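Local coordinates for uncharacterized protein (Staphylococcus aureus subsp. aureus, PDB 3H04) that is of unknown function but has an alpha/beta-hydrolase fold and probably acts as a serine hydrolase related to feruloyl esterases, at residues I20-Y34 / I53-L65. Residues are numbered along the deposited sequence; the frame is centred on the assembly and turned at random.
Sequences IIKAKNQPTKGVIVY and IDILTEHYDLIQL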
ATOM      1  N   ILE A  20       0.426   9.302  14.148  1.00 19.01           N
ATOM      2  CA  ILE A  20       0.104  10.529  13.459  1.00 18.52           C
ATOM      3  C   ILE A  20       1.291  11.446  13.638  1.00 19.95           C
ATOM      4  O   ILE A  20       1.724  11.704  14.777  1.00 17.53           O
ATOM      5  CB  ILE A  20      -1.153  11.222  14.043  1.00 19.56           C
ATOM      6  CG1 ILE A  20      -2.373  10.288  13.944  1.00 18.17           C
ATOM      7  CG2 ILE A  20      -1.402  12.613  13.364  1.00 19.27           C
ATOM      8  CD1 ILE A  20      -3.695  11.000  14.204  1.00 15.92           C
ATOM      9  N   ILE A  21       1.817  11.936  12.514  1.00 20.08           N
ATOM     10  CA  ILE A  21       2.786  13.017  12.524  1.00 21.85           C
ATOM     11  C   ILE A  21       2.047  14.256  12.066  1.00 23.00           C
ATOM     12  O   ILE A  21       1.483  14.253  10.959  1.00 22.60           O
ATOM     13  CB  ILE A  21       3.943  12.753  11.522  1.00 21.10           C
ATOM     14  CG1 ILE A  21       4.826  11.603  12.006  1.00 21.86           C
ATOM     15  CG2 ILE A  21       4.784  14.083  11.314  1.00 21.49           C
ATOM     16  CD1 ILE A  21       5.497  10.821  10.899  1.00 20.89           C
ATOM     17  N   LYS A  22       2.064  15.311  12.890  1.00 24.26           N
ATOM     18  CA  LYS A  22       1.306  16.541  12.619  1.00 24.67           C
ATOM     19  C   LYS A  22       1.928  17.440  11.558  1.00 24.47           C
ATOM     20  O   LYS A  22       3.155  17.502  11.423  1.00 24.87           O
ATOM     21  CB  LYS A  22       1.142  17.382  13.896  1.00 25.06           C
ATOM     22  CG  LYS A  22       0.386  16.721  15.033  1.00 27.45           C
ATOM     23  CD  LYS A  22      -1.078  16.365  14.689  1.00 30.30           C
ATOM     24  CE  LYS A  22      -2.044  17.529  14.852  1.00 31.42           C
ATOM     25  NZ  LYS A  22      -2.294  18.182  13.522  1.00 34.71           N
ATOM     26  N   ALA A  23       1.064  18.133  10.813  1.00 23.99           N
ATOM     27  CA  ALA A  23       1.496  19.181   9.867  1.00 24.23           C
ATOM     28  C   ALA A  23       2.381  20.208  10.573  1.00 25.08           C
ATOM     29  O   ALA A  23       2.010  20.682  11.624  1.00 24.11           O
ATOM     30  CB  ALA A  23       0.298  19.862   9.267  1.00 22.45           C
ATOM     31  N   LYS A  24       3.528  20.544   9.967  1.00 26.44           N
ATOM     32  CA  LYS A  24       4.495  21.507  10.510  1.00 27.74           C
ATOM     33  C   LYS A  24       3.946  22.913  10.637  1.00 28.67           C
ATOM     34  O   LYS A  24       4.204  23.601  11.616  1.00 28.16           O
ATOM     35  CB  LYS A  24       5.752  21.583   9.622  1.00 28.16           C
ATOM     36  CG  LYS A  24       6.801  20.499   9.870  1.00 29.42           C
ATOM     37  CD  LYS A  24       7.910  20.522   8.785  1.00 30.15           C
ATOM     38  CE  LYS A  24       8.328  19.113   8.353  1.00 29.88           C
ATOM     39  NZ  LYS A  24       8.943  18.282   9.456  1.00 25.79           N
ATOM     40  N   ASN A  25       3.228  23.354   9.618  1.00 29.84           N
ATOM     41  CA  ASN A  25       2.660  24.689   9.619  1.00 31.13           C
ATOM     42  C   ASN A  25       1.166  24.515   9.712  1.00 31.57           C
ATOM     43  O   ASN A  25       0.543  23.892   8.853  1.00 31.37           O
ATOM     44  CB  ASN A  25       3.095  25.454   8.366  1.00 31.41           C
ATOM     45  CG  ASN A  25       4.567  25.238   8.051  1.00 32.73           C
ATOM     46  OD1 ASN A  25       4.919  24.405   7.214  1.00 33.65           O
ATOM     47  ND2 ASN A  25       5.437  25.945   8.772  1.00 34.12           N
ATOM     48  N   GLN A  26       0.616  25.045  10.799  1.00 32.61           N
ATOM     49  CA  GLN A  26      -0.735  24.731  11.259  1.00 32.81           C
ATOM     50  C   GLN A  26      -1.679  25.860  10.836  1.00 32.01           C
ATOM     51  O   GLN A  26      -1.273  27.025  10.828  1.00 32.28           O
ATOM     52  CB  GLN A  26      -0.700  24.584  12.786  1.00 33.28           C
ATOM     53  CG  GLN A  26      -1.755  23.669  13.425  1.00 35.26           C
ATOM     54  CD  GLN A  26      -1.679  22.216  13.011  1.00 38.50           C
ATOM     55  OE1 GLN A  26      -0.625  21.696  12.599  1.00 42.38           O
ATOM     56  NE2 GLN A  26      -2.813  21.530  13.130  1.00 40.06           N
ATOM     57  N   PRO A  27      -2.944  25.529  10.503  1.00 30.84           N
ATOM     58  CA  PRO A  27      -3.584  24.224  10.592  1.00 30.27           C
ATOM     59  C   PRO A  27      -3.381  23.351   9.347  1.00 29.57           C
ATOM     60  O   PRO A  27      -3.003  23.846   8.279  1.00 28.26           O
ATOM     61  CB  PRO A  27      -5.070  24.565  10.766  1.00 30.28           C
ATOM     62  CG  PRO A  27      -5.190  26.058  10.495  1.00 31.29           C
ATOM     63  CD  PRO A  27      -3.876  26.522   9.952  1.00 31.19           C
ATOM     64  N   THR A  28      -3.666  22.059   9.501  1.00 28.42           N
ATOM     65  CA  THR A  28      -3.497  21.118   8.427  1.00 28.12           C
ATOM     66  C   THR A  28      -4.400  21.427   7.246  1.00 27.57           C
ATOM     67  O   THR A  28      -5.522  21.896   7.415  1.00 28.17           O
ATOM     68  CB  THR A  28      -3.801  19.688   8.890  1.00 28.34           C
ATOM     69  OG1 THR A  28      -3.450  19.542  10.273  1.00 30.65           O
ATOM     70  CG2 THR A  28      -2.992  18.756   8.111  1.00 26.40           C
ATOM     71  N   LYS A  29      -3.898  21.177   6.048  1.00 26.73           N
ATOM     72  CA  LYS A  29      -4.719  21.217   4.834  1.00 26.46           C
ATOM     73  C   LYS A  29      -5.483  19.900   4.612  1.00 25.37           C
ATOM     74  O   LYS A  29      -6.430  19.852   3.820  1.00 24.40           O
ATOM     75  CB  LYS A  29      -3.846  21.493   3.606  1.00 27.16           C
ATOM     76  CG  LYS A  29      -3.310  22.918   3.469  1.00 27.77           C
ATOM     77  CD  LYS A  29      -2.813  23.115   2.027  1.00 30.08           C
ATOM     78  CE  LYS A  29      -2.071  24.415   1.808  1.00 31.87           C
ATOM     79  NZ  LYS A  29      -0.616  24.298   2.121  1.00 33.33           N
ATOM     80  N   GLY A  30      -5.047  18.831   5.285  1.00 24.49           N
ATOM     81  CA  GLY A  30      -5.612  17.501   5.065  1.00 23.57           C
ATOM     82  C   GLY A  30      -4.862  16.387   5.791  1.00 22.40           C
ATOM     83  O   GLY A  30      -3.834  16.604   6.410  1.00 22.48           O
ATOM     84  N   VAL A  31      -5.396  15.182   5.693  1.00 21.17           N
ATOM     85  CA  VAL A  31      -4.807  14.034   6.326  1.00 21.63           C
ATOM     86  C   VAL A  31      -4.486  13.039   5.222  1.00 20.30           C
ATOM     87  O   VAL A  31      -5.332  12.746   4.352  1.00 19.54           O
ATOM     88  CB  VAL A  31      -5.777  13.427   7.381  1.00 21.41           C
ATOM     89  CG1 VAL A  31      -7.141  13.215   6.788  1.00 25.69           C
ATOM     90  CG2 VAL A  31      -5.286  12.073   7.896  1.00 27.69           C
ATOM     91  N   ILE A  32      -3.249  12.562   5.265  1.00 18.82           N
ATOM     92  CA  ILE A  32      -2.754  11.544   4.364  1.00 17.53           C
ATOM     93  C   ILE A  32      -2.650  10.259   5.196  1.00 16.40           C
ATOM     94  O   ILE A  32      -1.808  10.166   6.083  1.00 14.76           O
ATOM     95  CB  ILE A  32      -1.363  11.901   3.832  1.00 15.81           C
ATOM     96  CG1 ILE A  32      -1.380  13.246   3.107  1.00 18.21           C
ATOM     97  CG2 ILE A  32      -0.854  10.759   2.868  1.00 17.64           C
ATOM     98  CD1 ILE A  32       0.006  13.873   2.937  1.00 18.94           C
ATOM     99  N   VAL A  33      -3.464   9.270   4.860  1.00 15.98           N
ATOM    100  CA  VAL A  33      -3.384   7.952   5.477  1.00 15.69           C
ATOM    101  C   VAL A  33      -2.452   7.058   4.687  1.00 15.31           C
ATOM    102  O   VAL A  33      -2.768   6.660   3.566  1.00 15.01           O
ATOM    103  CB  VAL A  33      -4.777   7.275   5.551  1.00 15.32           C
ATOM    104  CG1 VAL A  33      -4.661   5.903   6.285  1.00 16.27           C
ATOM    105  CG2 VAL A  33      -5.821   8.243   6.233  1.00 14.93           C
ATOM    106  N   TYR A  34      -1.320   6.717   5.303  1.00 15.00           N
ATOM    107  CA  TYR A  34      -0.244   6.020   4.632  1.00 14.51           C
ATOM    108  C   TYR A  34      -0.298   4.516   4.903  1.00 15.37           C
ATOM    109  O   TYR A  34      -0.374   4.104   6.053  1.00 13.42           O
ATOM    110  CB  TYR A  34       1.114   6.577   5.033  1.00 14.52           C
ATOM    111  CG  TYR A  34       2.246   5.718   4.530  1.00 16.81           C
ATOM    112  CD1 TYR A  34       2.548   5.670   3.177  1.00 18.63           C
ATOM    113  CD2 TYR A  34       3.007   4.928   5.408  1.00 16.25           C
ATOM    114  CE1 TYR A  34       3.534   4.854   2.691  1.00 17.71           C
ATOM    115  CE2 TYR A  34       4.004   4.129   4.936  1.00 14.90           C
ATOM    116  CZ  TYR A  34       4.285   4.103   3.565  1.00 17.62           C
ATOM    117  OH  TYR A  34       5.267   3.285   3.046  1.00 15.37           O
ATOM    118  N   ILE A  53       8.764  12.253   4.677  1.00 19.66           N
ATOM    119  CA  ILE A  53       7.864  12.723   5.708  1.00 21.37           C
ATOM    120  C   ILE A  53       7.904  14.244   5.826  1.00 21.69           C
ATOM    121  O   ILE A  53       6.864  14.893   6.017  1.00 22.69           O
ATOM    122  CB  ILE A  53       8.163  12.095   7.067  1.00 21.43           C
ATOM    123  CG1 ILE A  53       7.881  10.590   7.026  1.00 22.63           C
ATOM    124  CG2 ILE A  53       7.271  12.735   8.126  1.00 21.80           C
ATOM    125  CD1 ILE A  53       8.317   9.822   8.257  1.00 21.09           C
ATOM    126  N   ASP A  54       9.098  14.830   5.765  1.00 22.52           N
ATOM    127  CA  ASP A  54       9.190  16.297   5.825  1.00 22.53           C
ATOM    128  C   ASP A  54       8.448  16.998   4.691  1.00 22.48           C
ATOM    129  O   ASP A  54       7.757  17.988   4.918  1.00 23.26           O
ATOM    130  CB  ASP A  54      10.639  16.760   5.858  1.00 23.11           C
ATOM    131  CG  ASP A  54      11.307  16.459   7.183  1.00 23.78           C
ATOM    132  OD1 ASP A  54      10.585  16.239   8.174  1.00 29.79           O
ATOM    133  OD2 ASP A  54      12.545  16.436   7.243  1.00 27.17           O
ATOM    134  N   ILE A  55       8.570  16.486   3.477  1.00 20.99           N
ATOM    135  CA  ILE A  55       7.792  17.051   2.358  1.00 20.87           C
ATOM    136  C   ILE A  55       6.257  16.934   2.559  1.00 20.76           C
ATOM    137  O   ILE A  55       5.509  17.905   2.349  1.00 20.36           O
ATOM    138  CB  ILE A  55       8.272  16.425   1.021  1.00 20.90           C
ATOM    139  CG1 ILE A  55       9.696  16.932   0.705  1.00 21.02           C
ATOM    140  CG2 ILE A  55       7.289  16.716  -0.176  1.00 20.39           C
ATOM    141  CD1 ILE A  55      10.462  16.033  -0.225  1.00 18.99           C
ATOM    142  N   LEU A  56       5.800  15.749   2.975  1.00 21.30           N
ATOM    143  CA  LEU A  56       4.391  15.450   3.041  1.00 21.24           C
ATOM    144  C   LEU A  56       3.765  16.229   4.218  1.00 22.02           C
ATOM    145  O   LEU A  56       2.651  16.726   4.090  1.00 22.54           O
ATOM    146  CB  LEU A  56       4.157  13.933   3.169  1.00 21.64           C
ATOM    147  CG  LEU A  56       4.512  13.011   1.970  1.00 20.72           C
ATOM    148  CD1 LEU A  56       4.292  11.534   2.322  1.00 23.15           C
ATOM    149  CD2 LEU A  56       3.710  13.399   0.744  1.00 22.53           C
ATOM    150  N   THR A  57       4.483  16.382   5.327  1.00 21.69           N
ATOM    151  CA  THR A  57       3.870  16.938   6.543  1.00 21.75           C
ATOM    152  C   THR A  57       4.043  18.447   6.714  1.00 23.01           C
ATOM    153  O   THR A  57       3.694  18.992   7.753  1.00 22.35           O
ATOM    154  CB  THR A  57       4.354  16.211   7.809  1.00 22.47           C
ATOM    155  OG1 THR A  57       5.769  16.381   7.974  1.00 20.17           O
ATOM    156  CG2 THR A  57       4.011  14.711   7.717  1.00 20.97           C
ATOM    157  N   GLU A  58       4.568  19.133   5.704  1.00 23.82           N
ATOM    158  CA  GLU A  58       4.652  20.583   5.774  1.00 24.49           C
ATOM    159  C   GLU A  58       3.294  21.167   6.068  1.00 23.52           C
ATOM    160  O   GLU A  58       3.156  22.042   6.925  1.00 23.16           O
ATOM    161  CB  GLU A  58       5.145  21.172   4.464  1.00 26.01           C
ATOM    162  CG  GLU A  58       6.614  20.916   4.175  1.00 30.65           C
ATOM    163  CD  GLU A  58       7.147  21.794   3.043  1.00 35.45           C
ATOM    164  OE1 GLU A  58       6.764  22.987   2.954  1.00 39.32           O
ATOM    165  OE2 GLU A  58       7.948  21.262   2.238  1.00 40.39           O
ATOM    166  N   HIS A  59       2.292  20.685   5.332  1.00 22.81           N
ATOM    167  CA  HIS A  59       0.929  21.195   5.448  1.00 22.64           C
ATOM    168  C   HIS A  59      -0.150  20.129   5.628  1.00 21.82           C
ATOM    169  O   HIS A  59      -1.318  20.473   5.814  1.00 21.37           O
ATOM    170  CB  HIS A  59       0.638  22.110   4.268  1.00 23.48           C
ATOM    171  CG  HIS A  59       1.455  23.368   4.282  1.00 25.38           C
ATOM    172  ND1 HIS A  59       2.234  23.769   3.216  1.00 26.33           N
ATOM    173  CD2 HIS A  59       1.646  24.292   5.258  1.00 26.30           C
ATOM    174  CE1 HIS A  59       2.849  24.901   3.524  1.00 27.41           C
ATOM    175  NE2 HIS A  59       2.514  25.236   4.762  1.00 27.52           N
ATOM    176  N   TYR A  60       0.248  18.852   5.616  1.00 19.91           N
ATOM    177  CA  TYR A  60      -0.667  17.730   5.781  1.00 19.19           C
ATOM    178  C   TYR A  60      -0.293  16.911   7.015  1.00 19.20           C
ATOM    179  O   TYR A  60       0.884  16.817   7.380  1.00 18.46           O
ATOM    180  CB  TYR A  60      -0.668  16.856   4.510  1.00 18.74           C
ATOM    181  CG  TYR A  60      -1.194  17.628   3.327  1.00 19.32           C
ATOM    182  CD1 TYR A  60      -2.564  17.711   3.071  1.00 23.87           C
ATOM    183  CD2 TYR A  60      -0.347  18.348   2.514  1.00 20.60           C
ATOM    184  CE1 TYR A  60      -3.063  18.462   2.017  1.00 22.01           C
ATOM    185  CE2 TYR A  60      -0.826  19.069   1.467  1.00 19.63           C
ATOM    186  CZ  TYR A  60      -2.188  19.141   1.218  1.00 21.37           C
ATOM    187  OH  TYR A  60      -2.653  19.916   0.167  1.00 20.11           O
ATOM    188  N   ASP A  61      -1.286  16.323   7.679  1.00 18.70           N
ATOM    189  CA  ASP A  61      -0.972  15.282   8.679  1.00 18.64           C
ATOM    190  C   ASP A  61      -0.725  13.983   7.940  1.00 18.82           C
ATOM    191  O   ASP A  61      -1.365  13.731   6.905  1.00 18.88           O
ATOM    192  CB  ASP A  61      -2.133  15.065   9.659  1.00 18.91           C
ATOM    193  CG  ASP A  61      -2.318  16.236  10.627  1.00 20.95           C
ATOM    194  OD1 ASP A  61      -1.672  17.293  10.439  1.00 23.02           O
ATOM    195  OD2 ASP A  61      -3.122  16.068  11.559  1.00 21.07           O
ATOM    196  N   LEU A  62       0.200  13.180   8.475  1.00 17.83           N
ATOM    197  CA  LEU A  62       0.565  11.888   7.928  1.00 19.04           C
ATOM    198  C   LEU A  62       0.262  10.828   8.982  1.00 17.85           C
ATOM    199  O   LEU A  62       0.781  10.897  10.078  1.00 17.78           O
ATOM    200  CB  LEU A  62       2.053  11.835   7.542  1.00 17.74           C
ATOM    201  CG  LEU A  62       2.470  10.523   6.868  1.00 20.02           C
ATOM    202  CD1 LEU A  62       1.708  10.354   5.548  1.00 19.14           C
ATOM    203  CD2 LEU A  62       3.979  10.525   6.637  1.00 21.75           C
ATOM    204  N   ILE A  63      -0.605   9.882   8.646  1.00 17.71           N
ATOM    205  CA  ILE A  63      -1.012   8.843   9.595  1.00 16.98           C
ATOM    206  C   ILE A  63      -0.564   7.478   9.089  1.00 17.10           C
ATOM    207  O   ILE A  63      -1.018   7.051   8.049  1.00 17.00           O
ATOM    208  CB  ILE A  63      -2.508   8.852   9.786  1.00 16.32           C
ATOM    209  CG1 ILE A  63      -2.976  10.251  10.163  1.00 16.45           C
ATOM    210  CG2 ILE A  63      -2.890   7.844  10.906  1.00 19.16           C
ATOM    211  CD1 ILE A  63      -3.584  11.107   9.058  1.00 15.45           C
ATOM    212  N   GLN A  64       0.323   6.799   9.802  1.00 15.88           N
ATOM    213  CA  GLN A  64       0.886   5.551   9.300  1.00 17.56           C
ATOM    214  C   GLN A  64       0.159   4.358   9.905  1.00 17.60           C
ATOM    215  O   GLN A  64       0.283   4.114  11.112  1.00 15.20           O
ATOM    216  CB  GLN A  64       2.396   5.580   9.548  1.00 17.68           C
ATOM    217  CG  GLN A  64       2.914   6.803   8.831  1.00 24.01           C
ATOM    218  CD  GLN A  64       4.372   7.037   8.902  1.00 28.52           C
ATOM    219  OE1 GLN A  64       4.779   8.051   9.460  1.00 32.11           O
ATOM    220  NE2 GLN A  64       5.177   6.177   8.258  1.00 30.82           N
ATOM    221  N   LEU A  65      -0.662   3.669   9.126  1.00 16.78           N
ATOM    222  CA  LEU A  65      -1.491   2.627   9.729  1.00 19.01           C
ATOM    223  C   LEU A  65      -0.885   1.262   9.671  1.00 16.84           C
ATOM    224  O   LEU A  65       0.038   1.023   8.928  1.00 17.31           O
ATOM    225  CB  LEU A  65      -2.944   2.576   9.196  1.00 20.37           C
ATOM    226  CG  LEU A  65      -3.361   2.121   7.828  1.00 20.38           C
ATOM    227  CD1 LEU A  65      -3.156   0.654   7.568  1.00 17.42           C
ATOM    228  CD2 LEU A  65      -4.907   2.552   7.613  1.00 17.10           C
TER
HETATM  229  O   HOH W   1       1.596   2.072   6.822  1.00 14.70           O
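D61 OD1 takes two hydrogen bonds from opposite faces of its carboxylate plane: the backbone N of A23 reaches it at 2.9 Å on one face, and T28 OG1 does so on the other. The second oxygen, D61 OD2, pairs with K22 NZ at 3.0 Å in a salt bridge made on its syn side, and Y93 OH also hydrogen-bonds to it. The CB of K22 points away from 53-65, but bends along the chain (chi2 -62°, chi3 -83°) bring NZ back to the carboxylate. One buried carboxylate thus ties down the two ends of the 22-29 loop, K22 and A23 on one side and T28 on the other. The loop is held further by K24 N on T57 O (2.7 Å) and by K29 N on H59 O, with an N-H...O angle of 176°. K24 NZ meets D54 OD1 from above the carboxylate plane, a salt bridge to helix 50-56.

Beyond the loop, strand 60-65 lies between two neighbours, antiparallel to I20-I21 and parallel to 30-34. L62 exchanges two bonds with I21, while I32 N donates to D61 O and I32 O accepts from I63 N. On the face of the sheet that carries I21, I32, Y60 and L62, I32 CD1 rests 3.4 Å from Y60 CB, and T57, following helix 50-56, packs its CG2 3.7 Å from I21 CG2.

Strands 30-35 and 60-65 with helix 50-56 form a beta-alpha-beta crossover of the alpha/beta-hydrolase fold. With several donors around its carboxylate, D61 is probably kept ionised despite its burial.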